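Local coordinates for protein neural-cadherin (Drosophila melanogaster, PDB 3UBF) that mediates calcium-dependent, preferentially homophilic adhesion between cells, this piece being three successive cadherin repeats of its long extracellular region, at residues A[119-124]-A[163-168]; A[151-156]-A[169-174]; A[221-226]-A[273-278]; A[283-288]-A[306-311]. All blocks are in the same frame, centred on the assembly; numbering follows the deposited sequence.

Contact 1. Residues A[119-124]-A[163-168]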
# COMPACT_ATOMS: atom_id res chain seq x y z
N LEU A 119 -9.11 1.98 29.82
CA LEU A 119 -10.47 1.78 30.33
C LEU A 119 -11.21 3.07 30.66
O LEU A 119 -12.42 3.17 30.49
CB LEU A 119 -10.49 0.85 31.54
CG LEU A 119 -10.05 -0.59 31.26
CD1 LEU A 119 -10.30 -1.47 32.46
CD2 LEU A 119 -10.74 -1.14 29.99
N ASN A 120 -10.48 4.06 31.15
CA ASN A 120 -11.09 5.33 31.52
C ASN A 120 -10.67 6.40 30.53
O ASN A 120 -10.54 7.55 30.90
CB ASN A 120 -10.67 5.73 32.93
CG ASN A 120 -9.16 5.78 33.09
OD1 ASN A 120 -8.41 5.36 32.19
ND2 ASN A 120 -8.70 6.30 34.24
N ALA A 121 -10.43 5.99 29.29
CA ALA A 121 -10.05 6.92 28.25
C ALA A 121 -10.98 8.14 28.23
O ALA A 121 -12.19 8.00 28.09
CB ALA A 121 -10.05 6.24 26.92
N PRO A 122 -10.41 9.35 28.38
CA PRO A 122 -11.24 10.54 28.25
C PRO A 122 -11.54 10.84 26.78
O PRO A 122 -10.81 10.38 25.90
CB PRO A 122 -10.38 11.64 28.88
CG PRO A 122 -8.98 11.18 28.71
CD PRO A 122 -9.00 9.67 28.70
N PRO A 123 -12.63 11.57 26.51
CA PRO A 123 -13.02 11.88 25.14
C PRO A 123 -11.85 12.38 24.29
O PRO A 123 -11.03 13.17 24.76
CB PRO A 123 -14.05 13.01 25.32
CG PRO A 123 -14.63 12.79 26.66
CD PRO A 123 -13.58 12.11 27.50
N ASN A 124 -11.79 11.91 23.04
CA ASN A 124 -10.81 12.41 22.07
C ASN A 124 -9.41 11.89 22.31
O ASN A 124 -8.42 12.49 21.88
CB ASN A 124 -10.84 13.93 22.01
CG ASN A 124 -12.10 14.43 21.38
OD1 ASN A 124 -12.89 15.13 22.03
ND2 ASN A 124 -12.34 14.02 20.12
N VAL A 163 -7.74 7.68 15.10
CA VAL A 163 -8.99 7.18 15.65
C VAL A 163 -9.03 7.61 17.10
O VAL A 163 -8.10 7.33 17.86
CB VAL A 163 -9.07 5.63 15.55
CG1 VAL A 163 -10.39 5.13 16.10
CG2 VAL A 163 -8.89 5.18 14.09
N ARG A 164 -10.11 8.31 17.46
CA ARG A 164 -10.24 8.93 18.77
C ARG A 164 -11.52 8.52 19.50
O ARG A 164 -12.58 8.40 18.87
CB ARG A 164 -10.22 10.45 18.63
CG ARG A 164 -8.87 11.03 18.28
CD ARG A 164 -8.97 12.54 18.22
NE ARG A 164 -7.68 13.18 17.97
CZ ARG A 164 -7.29 13.65 16.78
NH1 ARG A 164 -8.07 13.55 15.71
NH2 ARG A 164 -6.10 14.22 16.67
N THR A 165 -11.43 8.30 20.81
CA THR A 165 -12.57 7.94 21.61
C THR A 165 -13.56 9.08 21.65
O THR A 165 -13.16 10.25 21.64
CB THR A 165 -12.17 7.62 23.07
OG1 THR A 165 -11.57 8.76 23.68
CG2 THR A 165 -11.18 6.48 23.13
N ARG A 166 -14.85 8.77 21.71
CA ARG A 166 -15.81 9.82 22.04
C ARG A 166 -16.68 9.38 23.21
O ARG A 166 -16.76 8.18 23.53
CB ARG A 166 -16.62 10.29 20.82
CG ARG A 166 -17.60 9.31 20.28
CD ARG A 166 -18.20 9.75 18.95
NE ARG A 166 -19.22 10.80 19.08
CZ ARG A 166 -20.51 10.56 19.29
NH1 ARG A 166 -20.96 9.31 19.41
NH2 ARG A 166 -21.37 11.57 19.37
N GLY A 167 -17.31 10.36 23.86
CA GLY A 167 -18.15 10.11 25.03
C GLY A 167 -17.32 9.94 26.30
O GLY A 167 -16.10 9.77 26.23
N THR A 168 -17.99 9.99 27.46
CA THR A 168 -17.30 9.91 28.74
C THR A 168 -17.44 8.56 29.44
O THR A 168 -16.79 8.33 30.46
CB THR A 168 -17.80 10.99 29.73
OG1 THR A 168 -19.19 10.80 29.97
CG2 THR A 168 -17.55 12.41 29.18
O HOH W 1 -6.00 13.59 20.35
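T165 presents both branches of its side chain to the 119-124 loop, at one end of a cadherin repeat with the Greek-key beta-sandwich fold. The loop joins strand 113-117 to strand 126-133, and T165 closes strand 162-165. With chi1 at 61°, OG1 sits between the backbone N and the carbonyl carbon and faces the polar backbone of the loop, while CG2 turns to the methyl of A121, 4.0 Å from its CB. Threonine suits this place because its CB carries a hydroxyl and a methyl; the hydroxyl takes its hydrogen bond from the N-H of T125, the next residue of the loop. Farther along, P123 sets the CG corner of its puckered ring against the backbone after the strand: CG lies 3.4 Å from the O of G167 and 3.9 Å from CG2 of T168, whose side chain slants across it. P122 and P123 have no N-H to give, and the first backbone donor after them, N124 N, reaches T165 O at 2.6 Å, tilted 34° from the carbonyl plane. Beyond that bond R164 runs extended, obliquely past N124, its guanidinium plane turned 63° from the amide, and NH1 is held by D157. A water completes the link, accepting from R164 NE at 2.9 Å and donating to N124 O at 3.1 Å.

Contact 2. Residues A[151-156]-A[169-174]. With ZN (zinc ion), chain K.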
# COMPACT_ATOMS: atom_id res chain seq x y z
N GLY A 151 -20.87 1.13 19.03
CA GLY A 151 -21.95 1.86 19.69
C GLY A 151 -21.59 3.34 19.79
O GLY A 151 -21.95 4.02 20.74
N GLY A 152 -20.85 3.82 18.80
CA GLY A 152 -20.51 5.24 18.71
C GLY A 152 -19.45 5.71 19.67
O GLY A 152 -19.50 6.84 20.12
N ARG A 153 -18.48 4.85 19.98
CA ARG A 153 -17.44 5.19 20.94
C ARG A 153 -16.15 5.66 20.28
O ARG A 153 -15.19 6.04 20.95
CB ARG A 153 -17.17 4.02 21.89
CG ARG A 153 -18.35 3.57 22.76
CD ARG A 153 -19.05 4.71 23.53
NE ARG A 153 -18.10 5.59 24.20
CZ ARG A 153 -17.54 5.34 25.38
NH1 ARG A 153 -17.84 4.24 26.05
NH2 ARG A 153 -16.68 6.21 25.89
N PHE A 154 -16.12 5.65 18.95
CA PHE A 154 -14.93 6.07 18.25
C PHE A 154 -15.31 6.79 16.99
O PHE A 154 -16.37 6.51 16.39
CB PHE A 154 -14.04 4.86 17.90
CG PHE A 154 -13.51 4.14 19.09
CD1 PHE A 154 -14.23 3.08 19.65
CD2 PHE A 154 -12.32 4.52 19.68
CE1 PHE A 154 -13.77 2.41 20.78
CE2 PHE A 154 -11.84 3.85 20.81
CZ PHE A 154 -12.57 2.79 21.36
N GLU A 155 -14.46 7.74 16.61
CA GLU A 155 -14.55 8.39 15.30
C GLU A 155 -13.15 8.58 14.76
O GLU A 155 -12.18 8.52 15.51
CB GLU A 155 -15.34 9.70 15.38
CG GLU A 155 -16.85 9.51 15.30
CD GLU A 155 -17.64 10.74 15.67
OE1 GLU A 155 -17.06 11.72 16.18
OE2 GLU A 155 -18.88 10.74 15.48
N VAL A 156 -13.05 8.76 13.45
CA VAL A 156 -11.76 8.86 12.79
C VAL A 156 -11.63 10.22 12.16
O VAL A 156 -12.57 10.75 11.60
CB VAL A 156 -11.57 7.76 11.69
CG1 VAL A 156 -12.68 7.86 10.65
CG2 VAL A 156 -10.22 7.90 11.01
N ASP A 169 -18.29 7.69 28.91
CA ASP A 169 -18.43 6.35 29.48
C ASP A 169 -17.11 5.60 29.45
O ASP A 169 -16.25 5.85 28.61
CB ASP A 169 -19.51 5.53 28.76
CG ASP A 169 -20.93 5.93 29.14
OD1 ASP A 169 -21.11 6.77 30.05
OD2 ASP A 169 -21.87 5.39 28.51
N LEU A 170 -16.96 4.69 30.40
CA LEU A 170 -15.83 3.80 30.48
C LEU A 170 -15.87 2.76 29.37
O LEU A 170 -16.92 2.50 28.78
CB LEU A 170 -15.85 3.11 31.85
CG LEU A 170 -15.86 4.02 33.08
CD1 LEU A 170 -16.12 3.20 34.35
CD2 LEU A 170 -14.56 4.79 33.18
N PHE A 171 -14.72 2.17 29.09
CA PHE A 171 -14.67 0.99 28.24
C PHE A 171 -14.49 -0.23 29.14
O PHE A 171 -14.02 -0.09 30.29
CB PHE A 171 -13.56 1.12 27.19
CG PHE A 171 -13.71 2.32 26.30
CD1 PHE A 171 -13.23 3.58 26.71
CD2 PHE A 171 -14.36 2.22 25.08
CE1 PHE A 171 -13.40 4.71 25.91
CE2 PHE A 171 -14.52 3.35 24.27
CZ PHE A 171 -14.04 4.60 24.69
N GLN A 172 -14.93 -1.40 28.65
CA GLN A 172 -14.92 -2.67 29.39
C GLN A 172 -13.66 -3.47 29.11
O GLN A 172 -13.21 -3.57 27.97
CB GLN A 172 -16.14 -3.52 29.01
CG GLN A 172 -17.22 -3.66 30.08
CD GLN A 172 -17.90 -2.34 30.45
OE1 GLN A 172 -18.15 -2.06 31.63
NE2 GLN A 172 -18.20 -1.52 29.44
N LEU A 173 -13.10 -4.05 30.16
CA LEU A 173 -11.93 -4.90 30.03
C LEU A 173 -12.24 -6.08 29.10
O LEU A 173 -13.34 -6.64 29.15
CB LEU A 173 -11.49 -5.40 31.41
CG LEU A 173 -10.23 -6.28 31.54
CD1 LEU A 173 -9.01 -5.66 30.82
CD2 LEU A 173 -9.93 -6.56 33.02
N ASP A 174 -11.28 -6.41 28.23
CA ASP A 174 -11.39 -7.53 27.31
C ASP A 174 -12.51 -7.36 26.27
O ASP A 174 -12.70 -8.23 25.44
CB ASP A 174 -11.61 -8.88 28.05
CG ASP A 174 -10.50 -9.19 29.08
OD1 ASP A 174 -9.30 -9.04 28.74
OD2 ASP A 174 -10.83 -9.61 30.22
ZN ZN K . -23.86 5.62 28.68
O HOH W 2 -25.02 5.20 27.08
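The guanidinium of R153 lies flat on the ring of F171, the planes 18° apart and the centres 4.1 Å from each other. This is an off-centre stack, with F171 CZ only 3.3 Å from R153 NH2, and also a cation-pi contact. Arginine suits the place because its planar cation can lie on an aromatic face while its edge still donates hydrogen bonds. NH2 gives a bond to D169 O at 2.8 Å, approaching from above the carbonyl plane, whereas NH1 reaches L170 O only weakly, in the plane of the guanidinium. Bends at chi2 and chi3 (-51° and -47°) fold the chain back so that the guanidinium lies over the ring that CB already touches, 3.6 Å from F171 CE2. F154 meets the same ring obliquely, from the other side of its plane than R153, its CZ 3.5 Å from F171 CE2, and both phenylalanines are buried, which suits apolar rings lying between strand and loop. Outside this shell R153 NE donates to R166 O, which holds the arginine to the loop that follows strand 162-165, and Y177 packs edge-to-face with F171. D169 OD2 binds a zinc ion at 2.0 Å, and a water is a second ligand of that zinc. This is loop-to-strand packing at one pole of a cadherin beta-sandwich, where the segment after strand 162-165 folds over the start of strand 154-156.

Contact 3. Residues A[221-226]-A[273-278]. With ZN (zinc ion), chain O.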
# COMPACT_ATOMS: atom_id res chain seq x y z
N ALA A 221 10.69 -19.73 6.45
CA ALA A 221 12.09 -19.53 6.03
C ALA A 221 12.53 -20.68 5.16
O ALA A 221 12.07 -21.80 5.33
CB ALA A 221 13.02 -19.36 7.22
N GLU A 222 13.42 -20.39 4.23
CA GLU A 222 14.00 -21.38 3.34
C GLU A 222 15.51 -21.27 3.42
O GLU A 222 16.08 -20.25 3.06
CB GLU A 222 13.52 -21.16 1.90
CG GLU A 222 14.30 -22.00 0.88
CD GLU A 222 13.62 -22.09 -0.48
OE1 GLU A 222 12.49 -22.63 -0.55
OE2 GLU A 222 14.24 -21.63 -1.47
N ILE A 223 16.16 -22.32 3.90
CA ILE A 223 17.59 -22.27 4.12
C ILE A 223 18.34 -23.43 3.47
O ILE A 223 17.85 -24.56 3.44
CB ILE A 223 17.93 -22.16 5.62
CG1 ILE A 223 17.33 -23.33 6.42
CG2 ILE A 223 17.46 -20.79 6.15
CD1 ILE A 223 17.95 -23.53 7.78
N PRO A 224 19.53 -23.13 2.91
CA PRO A 224 20.34 -24.20 2.35
C PRO A 224 20.86 -25.13 3.44
O PRO A 224 20.98 -24.75 4.61
CB PRO A 224 21.50 -23.46 1.67
CG PRO A 224 21.50 -22.11 2.24
CD PRO A 224 20.09 -21.80 2.60
N GLU A 225 21.16 -26.34 3.01
CA GLU A 225 21.72 -27.40 3.83
C GLU A 225 22.98 -26.95 4.56
O GLU A 225 23.25 -27.42 5.67
CB GLU A 225 22.04 -28.57 2.90
CG GLU A 225 22.48 -29.84 3.57
CD GLU A 225 23.11 -30.79 2.59
OE1 GLU A 225 23.59 -30.30 1.54
OE2 GLU A 225 23.14 -32.01 2.84
N ASN A 226 23.74 -26.06 3.94
CA ASN A 226 25.04 -25.65 4.48
C ASN A 226 25.00 -24.37 5.30
O ASN A 226 26.05 -23.77 5.57
CB ASN A 226 26.09 -25.57 3.36
CG ASN A 226 25.98 -24.30 2.51
OD1 ASN A 226 24.91 -23.70 2.36
ND2 ASN A 226 27.11 -23.89 1.94
N LYS A 273 22.01 -26.84 15.05
CA LYS A 273 22.66 -28.08 14.61
C LYS A 273 23.10 -28.00 13.15
O LYS A 273 22.55 -27.22 12.39
CB LYS A 273 21.71 -29.27 14.78
CG LYS A 273 21.43 -29.65 16.23
CD LYS A 273 20.31 -30.68 16.32
CE LYS A 273 20.15 -31.16 17.77
NZ LYS A 273 19.10 -32.21 17.91
N GLU A 274 24.08 -28.82 12.76
CA GLU A 274 24.42 -28.99 11.35
C GLU A 274 23.28 -29.72 10.63
O GLU A 274 22.56 -30.50 11.24
CB GLU A 274 25.74 -29.76 11.17
N LEU A 275 23.13 -29.46 9.33
CA LEU A 275 22.05 -30.03 8.55
C LEU A 275 22.54 -30.97 7.45
O LEU A 275 23.54 -30.69 6.78
CB LEU A 275 21.19 -28.93 7.94
CG LEU A 275 20.41 -28.01 8.88
CD1 LEU A 275 19.95 -26.79 8.12
CD2 LEU A 275 19.22 -28.74 9.53
N ASP A 276 21.83 -32.08 7.28
CA ASP A 276 22.08 -32.99 6.17
C ASP A 276 20.77 -33.21 5.40
O ASP A 276 19.77 -33.67 5.96
CB ASP A 276 22.67 -34.32 6.68
CG ASP A 276 23.46 -35.06 5.60
OD1 ASP A 276 23.32 -34.73 4.40
OD2 ASP A 276 24.23 -35.98 5.97
N PHE A 277 20.78 -32.85 4.12
CA PHE A 277 19.61 -32.99 3.25
C PHE A 277 19.42 -34.44 2.83
O PHE A 277 18.29 -34.90 2.67
CB PHE A 277 19.74 -32.09 2.02
CG PHE A 277 18.50 -32.03 1.18
CD1 PHE A 277 17.47 -31.15 1.49
CD2 PHE A 277 18.37 -32.83 0.06
CE1 PHE A 277 16.32 -31.08 0.71
CE2 PHE A 277 17.22 -32.77 -0.74
CZ PHE A 277 16.20 -31.89 -0.41
N GLU A 278 20.54 -35.14 2.66
CA GLU A 278 20.54 -36.54 2.28
C GLU A 278 20.36 -37.46 3.49
O GLU A 278 20.23 -38.67 3.33
CB GLU A 278 21.83 -36.89 1.52
CG GLU A 278 21.87 -36.40 0.07
CD GLU A 278 22.62 -35.08 -0.11
OE1 GLU A 278 23.70 -35.10 -0.75
OE2 GLU A 278 22.15 -34.02 0.36
ZN ZN O . 23.79 -32.29 0.45
O HOH W 3 24.16 -27.02 8.44
O HOH W 4 25.00 -32.95 2.33
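OE2 of E225 has two partners: it binds a zinc ion at 2.5 Å and accepts the backbone N-H of F277 at 2.8 Å. That bond is nearly straight at hydrogen (170°) but meets OE2 on its anti side, 34° out of the carboxylate plane. OE1 binds the same metal at 2.3 Å, making E225 bidentate. Its CG stands anti to the backbone N (chi1 -173°) and the rest of the chain is extended, as needed to carry the carboxylate across to the 273-278 loop. E278 comes in at about a right angle and adds OE2 at 2.4 Å; a water and D311 complete the site. Positive charge on the metal probably makes this gathering of acidic groups tolerable, including D276, which is not a ligand: its OD1 lies 3.1 Å from E225 OE2 and takes a weak bond from E278 N. Behind the carboxylates, L275 turns inward and touches I223, CD1 to CD1 at 3.8 Å, as suits a branched apolar residue beside the core. A water bridges E225 O and L275 N. The glutamate after a strand and the Leu-Asp-Phe-Glu run are consistent with the calcium-binding motifs of cadherin repeats, here occupied by zinc.

Contact 4. Residues A[283-288]-A[306-311]. With ZN (zinc ion), chain O; ZN (zinc ion), chain S.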
# COMPACT_ATOMS: atom_id res chain seq x y z
N PRO A 283 13.94 -33.91 8.77
CA PRO A 283 12.94 -33.58 7.77
C PRO A 283 13.45 -32.46 6.86
O PRO A 283 14.42 -31.79 7.20
CB PRO A 283 11.74 -33.10 8.60
CG PRO A 283 12.32 -32.60 9.86
CD PRO A 283 13.66 -33.27 10.07
N HIS A 284 12.82 -32.29 5.72
CA HIS A 284 13.17 -31.21 4.82
C HIS A 284 12.36 -29.97 5.13
O HIS A 284 12.79 -28.86 4.82
CB HIS A 284 12.97 -31.60 3.36
CG HIS A 284 13.94 -32.64 2.89
ND1 HIS A 284 13.75 -33.37 1.73
CD2 HIS A 284 15.09 -33.09 3.44
CE1 HIS A 284 14.75 -34.21 1.58
NE2 HIS A 284 15.58 -34.06 2.60
N VAL A 285 11.20 -30.17 5.74
CA VAL A 285 10.32 -29.09 6.16
C VAL A 285 10.09 -29.24 7.66
O VAL A 285 9.53 -30.25 8.11
CB VAL A 285 8.95 -29.12 5.40
CG1 VAL A 285 8.01 -28.06 5.95
CG2 VAL A 285 9.15 -28.95 3.89
N TYR A 286 10.54 -28.25 8.44
CA TYR A 286 10.34 -28.23 9.89
C TYR A 286 9.15 -27.34 10.25
O TYR A 286 9.04 -26.20 9.77
CB TYR A 286 11.57 -27.67 10.60
CG TYR A 286 12.84 -28.47 10.46
CD1 TYR A 286 13.66 -28.33 9.34
CD2 TYR A 286 13.24 -29.35 11.47
CE1 TYR A 286 14.84 -29.06 9.23
CE2 TYR A 286 14.42 -30.08 11.36
CZ TYR A 286 15.21 -29.93 10.23
OH TYR A 286 16.38 -30.65 10.11
N SER A 287 8.26 -27.85 11.09
CA SER A 287 7.15 -27.07 11.60
C SER A 287 7.42 -26.68 13.04
O SER A 287 7.59 -27.53 13.90
CB SER A 287 5.85 -27.86 11.54
OG SER A 287 5.46 -28.05 10.19
N LEU A 288 7.47 -25.39 13.28
CA LEU A 288 7.82 -24.89 14.59
C LEU A 288 6.74 -23.92 15.04
O LEU A 288 6.04 -23.33 14.21
CB LEU A 288 9.17 -24.18 14.55
CG LEU A 288 10.34 -24.96 13.91
CD1 LEU A 288 11.44 -24.01 13.46
CD2 LEU A 288 10.89 -26.02 14.86
N THR A 306 7.68 -22.12 9.67
CA THR A 306 7.97 -23.24 8.81
C THR A 306 9.36 -23.01 8.23
O THR A 306 9.64 -21.96 7.65
CB THR A 306 6.91 -23.36 7.71
OG1 THR A 306 5.62 -23.49 8.32
CG2 THR A 306 7.16 -24.58 6.84
N ILE A 307 10.25 -23.99 8.42
CA ILE A 307 11.59 -23.90 7.85
C ILE A 307 11.82 -25.03 6.87
O ILE A 307 11.83 -26.20 7.23
CB ILE A 307 12.70 -23.89 8.93
CG1 ILE A 307 12.46 -22.75 9.93
CG2 ILE A 307 14.08 -23.79 8.26
CD1 ILE A 307 13.49 -22.63 11.02
N ARG A 308 12.01 -24.65 5.61
CA ARG A 308 12.36 -25.59 4.57
C ARG A 308 13.86 -25.60 4.32
O ARG A 308 14.51 -24.55 4.31
CB ARG A 308 11.62 -25.24 3.29
CG ARG A 308 10.12 -25.45 3.38
CD ARG A 308 9.37 -24.65 2.32
NE ARG A 308 7.99 -25.13 2.15
CZ ARG A 308 6.92 -24.60 2.75
NH1 ARG A 308 7.04 -23.56 3.58
NH2 ARG A 308 5.73 -25.12 2.51
N VAL A 309 14.40 -26.79 4.14
CA VAL A 309 15.81 -26.98 3.85
C VAL A 309 15.94 -27.42 2.40
O VAL A 309 15.28 -28.37 1.97
CB VAL A 309 16.43 -28.01 4.80
CG1 VAL A 309 17.92 -28.24 4.47
CG2 VAL A 309 16.26 -27.56 6.24
N THR A 310 16.77 -26.70 1.65
CA THR A 310 17.07 -27.09 0.28
C THR A 310 18.43 -27.76 0.23
O THR A 310 19.28 -27.51 1.09
CB THR A 310 17.06 -25.88 -0.70
OG1 THR A 310 18.15 -24.99 -0.40
CG2 THR A 310 15.74 -25.15 -0.63
N ASP A 311 18.63 -28.62 -0.75
CA ASP A 311 19.95 -29.18 -0.97
C ASP A 311 20.85 -28.16 -1.65
O ASP A 311 20.40 -27.23 -2.32
CB ASP A 311 19.90 -30.45 -1.81
CG ASP A 311 21.08 -31.39 -1.54
OD1 ASP A 311 21.95 -31.04 -0.71
OD2 ASP A 311 21.13 -32.47 -2.15
ZN ZN O . 23.79 -32.29 0.45
ZN ZN S . 22.70 -33.34 -3.01
O HOH W 5 24.77 -32.64 -2.99
O HOH W 4 25.00 -32.95 2.33
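Y286 and I307 face each other across two antiparallel strands, joined by hydrogen bonds in both directions. Y286 N to I307 O is 2.7 Å and almost straight, and I307 N returns a bond to Y286 O at 2.9 Å, in the carbonyl plane. One pair along, H284 O accepts V309 N at 2.7 Å. The tight side is the buried face that carries Y286, I307, V309 and L288. There the tyrosine ring offers its edge to V309, CE1 lying 3.6 Å from CG2, while P283 CG lies over one ring face. L288 slants across I307 with their CD1 atoms 3.5 Å apart. Apolar residues suit this face, and Y286, I307 and L288 meet F260 of the facing sheet. The other face, with V285, T306 and R308, is more open: with CG1 anti to N (chi1 175°), V285 sends CG1 to T306 CG2 and CG2 to the CG of R308, whose guanidinium makes a long, weak ion pair with E220. D311 bridges two zinc ions, OD1 to one at 2.5 Å and OD2 to the other at 2.0 Å. This is the F-G hairpin of a cadherin repeat, with an acidic metal site just past its second strand.

How the contacts relate
From the N terminus, contact 1 comes first, closing the chain over three strands, from the loop after strand 113-117 to the end of strand 162-165. Contact 2 opens inside that span and closes beyond it, so the two cross; the neighbouring strands 154-156 and 162-165 bind them together, with R164 N to E155 O and R166 N to R153 O as backbone links. Contacts 3 and 4 follow in series in the next repeat: contact 3 closes a long loop of 46 residues, contact 4 a hairpin. Strands 219-224 and 300-310 are parallel neighbours, and one zinc ion is shared by the two contacts. The two repeats' contacts never touch, nearest atoms being about 26 Å apart.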